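Local coordinates for protein trans-4-hydroxy-L-proline dehydratase (PDB 6VXC) that catalyses the radical dehydration of trans-4-hydroxy-L-proline to (S)-1-pyrroline-5-carboxylate, a glycyl radical step in the anaerobic breakdown of hydroxyproline, at residues T170-Q175 / L351-T356; T468-I473 / L663-H668. All blocks are in the same frame, centred on the assembly; numbering follows the deposited sequence.

Interaction 1: T170-Q175 / L351-T356; sequences TEFMEQ and LKESST
Glu353, in the last turn of helix 348-353, carries this contact by sending its carboxylate into the loop 170-175, where Thr170 and Phe172 receive one oxygen and a water the other. CG lies between the backbone N and the carbonyl carbon (chi1 65°), and from there the chain runs extended, which takes the acid across the gap between two backbones that stay well apart.

Thr170 comes from the opposite direction and donates its hydroxyl: OG1 meets OE1 of Glu353 at 2.5 Å, a short bond on the syn side of the oxygen, tilted 31° out of the carboxylate plane. The same OG1 accepts from the backbone N of Tyr470, so the hydroxyl is held by two bonds, receiving one and giving one. Phe172 offers its rim to the same oxygen. Its CE1 lies 3.2 Å from OE1 of Glu353, near the plane of the ring, while ring and carboxylate planes stand 85° apart; the slightly positive ring edge probably makes this favourable.

The second oxygen, OE2 of Glu353, lies 2.9 Å from water 1, which accepts from the backbone N of Glu171 at 2.8 Å. The water also lies within donating distance of OE1 of Glu174, although it has more acceptors around it than protons. OE1 of Glu174 is 4.9 Å from OE2 of Glu353, a proximity probably eased by the salt bridge of Glu174 to Arg149.

The loop is further held by the salt bridge of Glu171 to Lys524. Phe172 comes to about 7 Å from Glu456 and about 8 Å from Cys454, side chain to side chain. These are the probable proton acceptor and radical cysteine, which places this polar network beside the active site of the glycyl radical enzyme fold.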
ATOM      1  N   THR A 170       6.195   9.389 -10.195  1.00 11.91           N
ATOM      2  CA  THR A 170       5.331   8.367 -10.773  1.00 12.15           C
ATOM      3  C   THR A 170       3.881   8.828 -10.663  1.00 11.00           C
ATOM      4  O   THR A 170       3.588   9.867 -10.079  1.00 13.69           O
ATOM      5  CB  THR A 170       5.505   6.995 -10.094  1.00 12.25           C
ATOM      6  OG1 THR A 170       4.923   7.040  -8.785  1.00 14.20           O
ATOM      7  CG2 THR A 170       6.993   6.583  -9.982  1.00 10.75           C
ATOM      8  N   GLU A 171       2.972   8.031 -11.219  1.00 10.46           N
ATOM      9  CA  GLU A 171       1.546   8.355 -11.266  1.00 11.74           C
ATOM     10  C   GLU A 171       0.723   7.136 -10.858  1.00 11.30           C
ATOM     11  O   GLU A 171       0.628   6.165 -11.611  1.00 13.68           O
ATOM     12  CB  GLU A 171       1.131   8.825 -12.661  1.00 11.47           C
ATOM     13  CG  GLU A 171      -0.368   9.040 -12.758  1.00 10.59           C
ATOM     14  CD  GLU A 171      -0.906   9.852 -11.605  1.00 12.43           C
ATOM     15  OE1 GLU A 171      -0.358  10.939 -11.346  1.00 15.31           O
ATOM     16  OE2 GLU A 171      -1.867   9.413 -10.955  1.00 14.10           O
ATOM     17  N   PHE A 172       0.095   7.208  -9.687  1.00 14.45           N
ATOM     18  CA  PHE A 172      -0.568   6.036  -9.127  1.00 11.76           C
ATOM     19  C   PHE A 172      -1.827   5.645  -9.888  1.00 14.06           C
ATOM     20  O   PHE A 172      -2.198   4.471  -9.892  1.00 13.33           O
ATOM     21  CB  PHE A 172      -0.900   6.284  -7.656  1.00 12.14           C
ATOM     22  CG  PHE A 172       0.038   5.603  -6.709  1.00 11.76           C
ATOM     23  CD1 PHE A 172       1.406   5.591  -6.965  1.00 12.75           C
ATOM     24  CD2 PHE A 172      -0.442   4.932  -5.600  1.00 11.84           C
ATOM     25  CE1 PHE A 172       2.284   4.940  -6.114  1.00 12.14           C
ATOM     26  CE2 PHE A 172       0.435   4.283  -4.736  1.00 14.36           C
ATOM     27  CZ  PHE A 172       1.806   4.283  -5.007  1.00 13.19           C
ATOM     28  N   MET A 173      -2.488   6.584 -10.565  1.00 14.17           N
ATOM     29  CA  MET A 173      -3.783   6.262 -11.150  1.00 15.04           C
ATOM     30  C   MET A 173      -3.700   5.891 -12.634  1.00 12.99           C
ATOM     31  O   MET A 173      -4.733   5.823 -13.306  1.00 14.77           O
ATOM     32  CB  MET A 173      -4.768   7.415 -10.930  1.00 12.39           C
ATOM     33  CG  MET A 173      -5.675   7.208  -9.721  1.00 12.26           C
ATOM     34  SD  MET A 173      -4.728   6.950  -8.182  1.00 15.60           S
ATOM     35  CE  MET A 173      -4.157   8.605  -7.840  1.00 12.36           C
ATOM     36  N   GLU A 174      -2.504   5.590 -13.148  1.00 13.06           N
ATOM     37  CA  GLU A 174      -2.405   5.237 -14.560  1.00 12.48           C
ATOM     38  C   GLU A 174      -2.931   3.836 -14.851  1.00 15.22           C
ATOM     39  O   GLU A 174      -3.416   3.584 -15.955  1.00 16.80           O
ATOM     40  CB  GLU A 174      -0.964   5.377 -15.066  1.00 15.66           C
ATOM     41  CG  GLU A 174       0.077   4.444 -14.444  1.00 13.99           C
ATOM     42  CD  GLU A 174       1.321   4.321 -15.322  1.00 18.89           C
ATOM     43  OE1 GLU A 174       2.387   4.868 -14.937  1.00 19.70           O
ATOM     44  OE2 GLU A 174       1.212   3.698 -16.410  1.00 19.92           O
ATOM     45  N   GLN A 175      -2.790   2.898 -13.913  1.00 14.90           N
ATOM     46  CA  GLN A 175      -3.229   1.524 -14.129  1.00 13.15           C
ATOM     47  C   GLN A 175      -4.119   0.988 -13.020  1.00 13.50           C
ATOM     48  O   GLN A 175      -4.486  -0.192 -13.061  1.00 15.38           O
ATOM     49  CB  GLN A 175      -2.021   0.603 -14.281  1.00 18.45           C
ATOM     50  CG  GLN A 175      -1.208   0.845 -15.545  1.00 16.39           C
ATOM     51  CD  GLN A 175       0.066   0.061 -15.536  1.00 15.70           C
ATOM     52  OE1 GLN A 175       0.073  -1.117 -15.161  1.00 15.72           O
ATOM     53  NE2 GLN A 175       1.166   0.698 -15.940  1.00 14.12           N
ATOM     54  N   LEU A 351       4.717  -1.273 -12.442  1.00 14.14           N
ATOM     55  CA  LEU A 351       5.436  -2.446 -11.960  1.00 13.61           C
ATOM     56  C   LEU A 351       6.740  -2.051 -11.271  1.00 15.14           C
ATOM     57  O   LEU A 351       7.047  -2.534 -10.175  1.00 15.40           O
ATOM     58  CB  LEU A 351       5.671  -3.406 -13.128  1.00 15.19           C
ATOM     59  CG  LEU A 351       6.211  -4.832 -12.988  1.00 17.35           C
ATOM     60  CD1 LEU A 351       7.709  -4.862 -12.948  1.00 26.66           C
ATOM     61  CD2 LEU A 351       5.584  -5.609 -11.813  1.00 12.23           C
ATOM     62  N   LYS A 352       7.503  -1.145 -11.884  1.00 14.95           N
ATOM     63  CA  LYS A 352       8.793  -0.753 -11.319  1.00 14.84           C
ATOM     64  C   LYS A 352       8.626  -0.179  -9.920  1.00 14.30           C
ATOM     65  O   LYS A 352       9.473  -0.396  -9.043  1.00 14.91           O
ATOM     66  CB  LYS A 352       9.467   0.273 -12.240  1.00 17.98           C
ATOM     67  CG  LYS A 352       9.818  -0.237 -13.640  1.00 19.80           C
ATOM     68  CD  LYS A 352      10.542   0.846 -14.454  1.00 21.83           C
ATOM     69  CE  LYS A 352      11.288   0.258 -15.639  1.00 31.78           C
ATOM     70  NZ  LYS A 352      12.423   1.127 -16.059  1.00 40.85           N
ATOM     71  N   GLU A 353       7.535   0.549  -9.685  1.00 14.91           N
ATOM     72  CA  GLU A 353       7.347   1.166  -8.385  1.00 16.54           C
ATOM     73  C   GLU A 353       6.681   0.229  -7.386  1.00 14.70           C
ATOM     74  O   GLU A 353       6.735   0.498  -6.183  1.00 16.53           O
ATOM     75  CB  GLU A 353       6.531   2.463  -8.499  1.00 16.75           C
ATOM     76  CG  GLU A 353       5.083   2.288  -8.979  1.00 18.09           C
ATOM     77  CD  GLU A 353       4.387   3.628  -9.264  1.00 14.74           C
ATOM     78  OE1 GLU A 353       4.515   4.549  -8.442  1.00 16.95           O
ATOM     79  OE2 GLU A 353       3.711   3.768 -10.309  1.00 18.88           O
ATOM     80  N   SER A 354       6.073  -0.875  -7.845  1.00 15.64           N
ATOM     81  CA  SER A 354       5.399  -1.810  -6.954  1.00 14.11           C
ATOM     82  C   SER A 354       5.627  -3.231  -7.488  1.00 14.47           C
ATOM     83  O   SER A 354       4.710  -3.930  -7.886  1.00 13.07           O
ATOM     84  CB  SER A 354       3.906  -1.487  -6.844  1.00 15.58           C
ATOM     85  OG  SER A 354       3.261  -2.325  -5.895  1.00 18.91           O
ATOM     86  N   SER A 355       6.877  -3.693  -7.445  1.00 11.51           N
ATOM     87  CA  SER A 355       7.264  -4.905  -8.168  1.00 10.44           C
ATOM     88  C   SER A 355       7.045  -6.134  -7.276  1.00 14.18           C
ATOM     89  O   SER A 355       7.978  -6.739  -6.747  1.00 11.42           O
ATOM     90  CB  SER A 355       8.709  -4.779  -8.644  1.00 10.91           C
ATOM     91  OG  SER A 355       9.057  -5.829  -9.527  1.00 15.51           O
ATOM     92  N   THR A 356       5.776  -6.535  -7.153  1.00 13.73           N
ATOM     93  CA  THR A 356       5.391  -7.602  -6.237  1.00 11.64           C
ATOM     94  C   THR A 356       4.045  -8.166  -6.664  1.00 13.35           C
ATOM     95  O   THR A 356       3.243  -7.473  -7.293  1.00 14.93           O
ATOM     96  CB  THR A 356       5.295  -7.090  -4.792  1.00 14.68           C
ATOM     97  OG1 THR A 356       4.892  -8.161  -3.928  1.00 16.57           O
ATOM     98  CG2 THR A 356       4.246  -5.975  -4.689  1.00 14.67           C
TER
HETATM   99  O   HOH W   1       3.561   5.592 -12.533  1.00 14.66           O

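Interaction 2: T468-I473 / L663-H668; sequences TGYMNI and LPTTCH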
ATOM      1  N   THR A 468      -0.760   9.644  -4.621  1.00 10.93           N
ATOM      2  CA  THR A 468      -0.774   9.984  -6.044  1.00 11.65           C
ATOM      3  C   THR A 468       0.507   9.616  -6.789  1.00 11.58           C
ATOM      4  O   THR A 468       0.498   9.633  -8.025  1.00 14.74           O
ATOM      5  CB  THR A 468      -1.074  11.488  -6.263  1.00 12.15           C
ATOM      6  OG1 THR A 468      -0.013  12.290  -5.742  1.00  9.92           O
ATOM      7  CG2 THR A 468      -2.402  11.915  -5.611  1.00  9.20           C
ATOM      8  N   GLY A 469       1.588   9.291  -6.093  1.00  9.31           N
ATOM      9  CA  GLY A 469       2.822   8.868  -6.723  1.00 10.18           C
ATOM     10  C   GLY A 469       4.035   9.304  -5.919  1.00 11.20           C
ATOM     11  O   GLY A 469       3.978  10.215  -5.102  1.00 11.29           O
ATOM     12  N   TYR A 470       5.168   8.641  -6.188  1.00 11.04           N
ATOM     13  CA  TYR A 470       6.450   8.938  -5.541  1.00  9.55           C
ATOM     14  C   TYR A 470       7.127  10.139  -6.211  1.00 10.66           C
ATOM     15  O   TYR A 470       6.957  10.382  -7.403  1.00 11.84           O
ATOM     16  CB  TYR A 470       7.386   7.721  -5.610  1.00 11.32           C
ATOM     17  CG  TYR A 470       6.771   6.487  -5.007  1.00 13.23           C
ATOM     18  CD1 TYR A 470       6.778   6.283  -3.635  1.00 13.03           C
ATOM     19  CD2 TYR A 470       6.139   5.557  -5.808  1.00 12.34           C
ATOM     20  CE1 TYR A 470       6.173   5.152  -3.078  1.00 12.20           C
ATOM     21  CE2 TYR A 470       5.529   4.434  -5.271  1.00 12.33           C
ATOM     22  CZ  TYR A 470       5.551   4.230  -3.904  1.00 12.31           C
ATOM     23  OH  TYR A 470       4.945   3.115  -3.374  1.00 12.01           O
ATOM     24  N   MET A 471       7.902  10.885  -5.422  1.00 10.90           N
ATOM     25  CA  MET A 471       8.619  12.068  -5.881  1.00 10.61           C
ATOM     26  C   MET A 471      10.110  11.833  -5.675  1.00 13.20           C
ATOM     27  O   MET A 471      10.546  11.558  -4.553  1.00 11.76           O
ATOM     28  CB  MET A 471       8.158  13.314  -5.119  1.00 10.95           C
ATOM     29  CG  MET A 471       8.765  14.636  -5.611  1.00 21.62           C
ATOM     30  SD  MET A 471       8.340  15.050  -7.301  1.00 70.11           S
ATOM     31  CE  MET A 471       6.548  15.052  -7.242  1.00 19.95           C
ATOM     32  N   ASN A 472      10.890  11.989  -6.745  1.00 10.37           N
ATOM     33  CA  ASN A 472      12.313  11.648  -6.769  1.00 12.47           C
ATOM     34  C   ASN A 472      13.100  12.854  -6.242  1.00 14.25           C
ATOM     35  O   ASN A 472      13.631  13.666  -6.994  1.00 12.39           O
ATOM     36  CB  ASN A 472      12.723  11.259  -8.197  1.00 10.69           C
ATOM     37  CG  ASN A 472      14.109  10.602  -8.279  1.00 12.10           C
ATOM     38  OD1 ASN A 472      14.927  10.709  -7.355  1.00 13.71           O
ATOM     39  ND2 ASN A 472      14.388   9.952  -9.417  1.00 11.53           N
ATOM     40  N   ILE A 473      13.149  12.994  -4.910  1.00 13.61           N
ATOM     41  CA  ILE A 473      13.787  14.176  -4.324  1.00 11.69           C
ATOM     42  C   ILE A 473      15.258  14.262  -4.704  1.00 12.31           C
ATOM     43  O   ILE A 473      15.728  15.359  -5.031  1.00 12.14           O
ATOM     44  CB  ILE A 473      13.547  14.219  -2.811  1.00 11.37           C
ATOM     45  CG1 ILE A 473      12.049  14.175  -2.537  1.00 12.45           C
ATOM     46  CG2 ILE A 473      14.149  15.469  -2.218  1.00  8.49           C
ATOM     47  CD1 ILE A 473      11.727  14.032  -1.086  1.00 12.45           C
ATOM     48  N   LEU A 663       7.744   7.026   1.923  1.00 10.27           N
ATOM     49  CA  LEU A 663       7.918   5.595   1.711  1.00 12.55           C
ATOM     50  C   LEU A 663       8.263   5.354   0.246  1.00 13.01           C
ATOM     51  O   LEU A 663       7.968   6.194  -0.608  1.00 15.13           O
ATOM     52  CB  LEU A 663       6.664   4.800   2.123  1.00 13.08           C
ATOM     53  CG  LEU A 663       5.224   4.913   1.582  1.00 14.74           C
ATOM     54  CD1 LEU A 663       4.711   6.328   1.650  1.00 16.45           C
ATOM     55  CD2 LEU A 663       5.017   4.312   0.212  1.00 14.34           C
ATOM     56  N   PRO A 664       8.940   4.237  -0.070  1.00 13.77           N
ATOM     57  CA  PRO A 664       9.396   4.011  -1.451  1.00 12.22           C
ATOM     58  C   PRO A 664       8.782   2.803  -2.160  1.00 13.38           C
ATOM     59  O   PRO A 664       8.846   2.731  -3.390  1.00 12.68           O
ATOM     60  CB  PRO A 664      10.897   3.783  -1.254  1.00  9.98           C
ATOM     61  CG  PRO A 664      10.917   2.948   0.050  1.00  9.06           C
ATOM     62  CD  PRO A 664       9.736   3.448   0.890  1.00  8.91           C
ATOM     63  N   THR A 665       8.240   1.833  -1.418  1.00 11.18           N
ATOM     64  CA  THR A 665       7.984   0.488  -1.944  1.00 11.31           C
ATOM     65  C   THR A 665       9.211   0.010  -2.732  1.00 11.51           C
ATOM     66  O   THR A 665      10.275  -0.162  -2.135  1.00 14.15           O
ATOM     67  CB  THR A 665       6.687   0.446  -2.769  1.00 13.53           C
ATOM     68  OG1 THR A 665       5.623   1.049  -2.017  1.00 14.42           O
ATOM     69  CG2 THR A 665       6.309  -0.997  -3.098  1.00 11.50           C
ATOM     70  N   THR A 666       9.117  -0.219  -4.045  1.00 13.36           N
ATOM     71  CA  THR A 666      10.317  -0.523  -4.827  1.00 12.94           C
ATOM     72  C   THR A 666      10.748   0.653  -5.702  1.00 12.18           C
ATOM     73  O   THR A 666      11.636   0.498  -6.549  1.00 13.36           O
ATOM     74  CB  THR A 666      10.147  -1.790  -5.687  1.00 12.19           C
ATOM     75  OG1 THR A 666       9.026  -1.663  -6.560  1.00 14.00           O
ATOM     76  CG2 THR A 666       9.980  -3.061  -4.814  1.00 11.53           C
ATOM     77  N   CYS A 667      10.155   1.829  -5.507  1.00 12.36           N
ATOM     78  CA  CYS A 667      10.463   2.955  -6.372  1.00 11.23           C
ATOM     79  C   CYS A 667      11.845   3.545  -6.115  1.00 12.11           C
ATOM     80  O   CYS A 667      12.360   4.256  -6.991  1.00 13.37           O
ATOM     81  CB  CYS A 667       9.403   4.044  -6.224  1.00 19.56           C
ATOM     82  SG  CYS A 667       9.374   5.199  -7.593  1.00 67.96           S
ATOM     83  N   HIS A 668      12.463   3.269  -4.951  1.00 12.45           N
ATOM     84  CA  HIS A 668      13.826   3.750  -4.717  1.00 10.62           C
ATOM     85  C   HIS A 668      14.832   3.071  -5.635  1.00 11.36           C
ATOM     86  O   HIS A 668      15.895   3.643  -5.883  1.00 10.97           O
ATOM     87  CB  HIS A 668      14.245   3.582  -3.248  1.00  8.50           C
ATOM     88  CG  HIS A 668      14.271   2.162  -2.770  1.00 11.11           C
ATOM     89  ND1 HIS A 668      13.152   1.360  -2.769  1.00 10.08           N
ATOM     90  CD2 HIS A 668      15.269   1.422  -2.227  1.00  8.91           C
ATOM     91  CE1 HIS A 668      13.468   0.171  -2.283  1.00 11.84           C
ATOM     92  NE2 HIS A 668      14.747   0.184  -1.946  1.00 12.12           N
TER
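Tyr470 projects from strand 463-472 into the turn 664-667, and its ring is met there through its hydroxyl, one face and an edge. The polar link is a single hydrogen bond, 2.6 Å between OH of Tyr470 and OG1 of Thr665, in which either hydroxyl could be the donor. OG1 stands oblique to the ring. Thr665 sits inside a type II' turn, closed by the bond from Cys667 N to Pro664 O, and has a positive phi of 45°; the turn thereby presents both the threonine hydroxyl and Cys667 to the tyrosine.

Over one ring face lies CB of Cys667, 3.9 Å from the centroid of the Tyr470 ring and only 23° off its normal, a CH-pi contact. The sulfur is turned opposite the backbone N (chi1 -161°), which takes it past the rim near CB and CD2 of Tyr470. Its sulfur-aromatic contact, with SG of Cys667 4.5 Å from the centroid of the Tyr470 ring, is therefore oblique. Pro664 O shares that face, 3.5 Å above the plane of the Tyr470 ring; it and Cys667 CB are both displaced toward the rim.

At the edge, the carbonyl O of Leu663 faces CD1 (3.3 Å) and CE1 (3.2 Å) of Tyr470 near the ring plane. CE1 of Tyr470 also touches CD2 of Leu663 at 3.6 Å, the side chains crossing almost perpendicularly.

Thr665 and Leu663 also lie close to Cys454, the probable radical cysteine, and Glu456, the probable proton acceptor, respectively. Strand 463-472 runs parallel to strand 565-573 on one edge, and residues 170-172 hydrogen-bond to its backbone; Met471 packs on helix 506-538, while Tyr470 reaches the start of helix 667-673, with Glu353 of helix 348-353 touching both Tyr470 and Cys667.

From the N terminus, the loop 170-175 follows helix 158-166 and meets the end of helix 348-353 in interaction 1, closing a mostly helical excursion. Interaction 2 opens later, at the end of strand 463-472, and closes at 663-668 after a run of mainly helix with a few strands, so the two loops lie in series and neither nest nor cross. In space the two adjoin: the centres of interaction 1 and interaction 2 are about 10 Å apart. Phe172 N probably bonds to Thr468 O (3.0 Å) and Lys352 O to Thr666 OG1 (2.8 Å), so the first segments are joined to each other, as are the second, tying loop, strand and two helices together beside the active site.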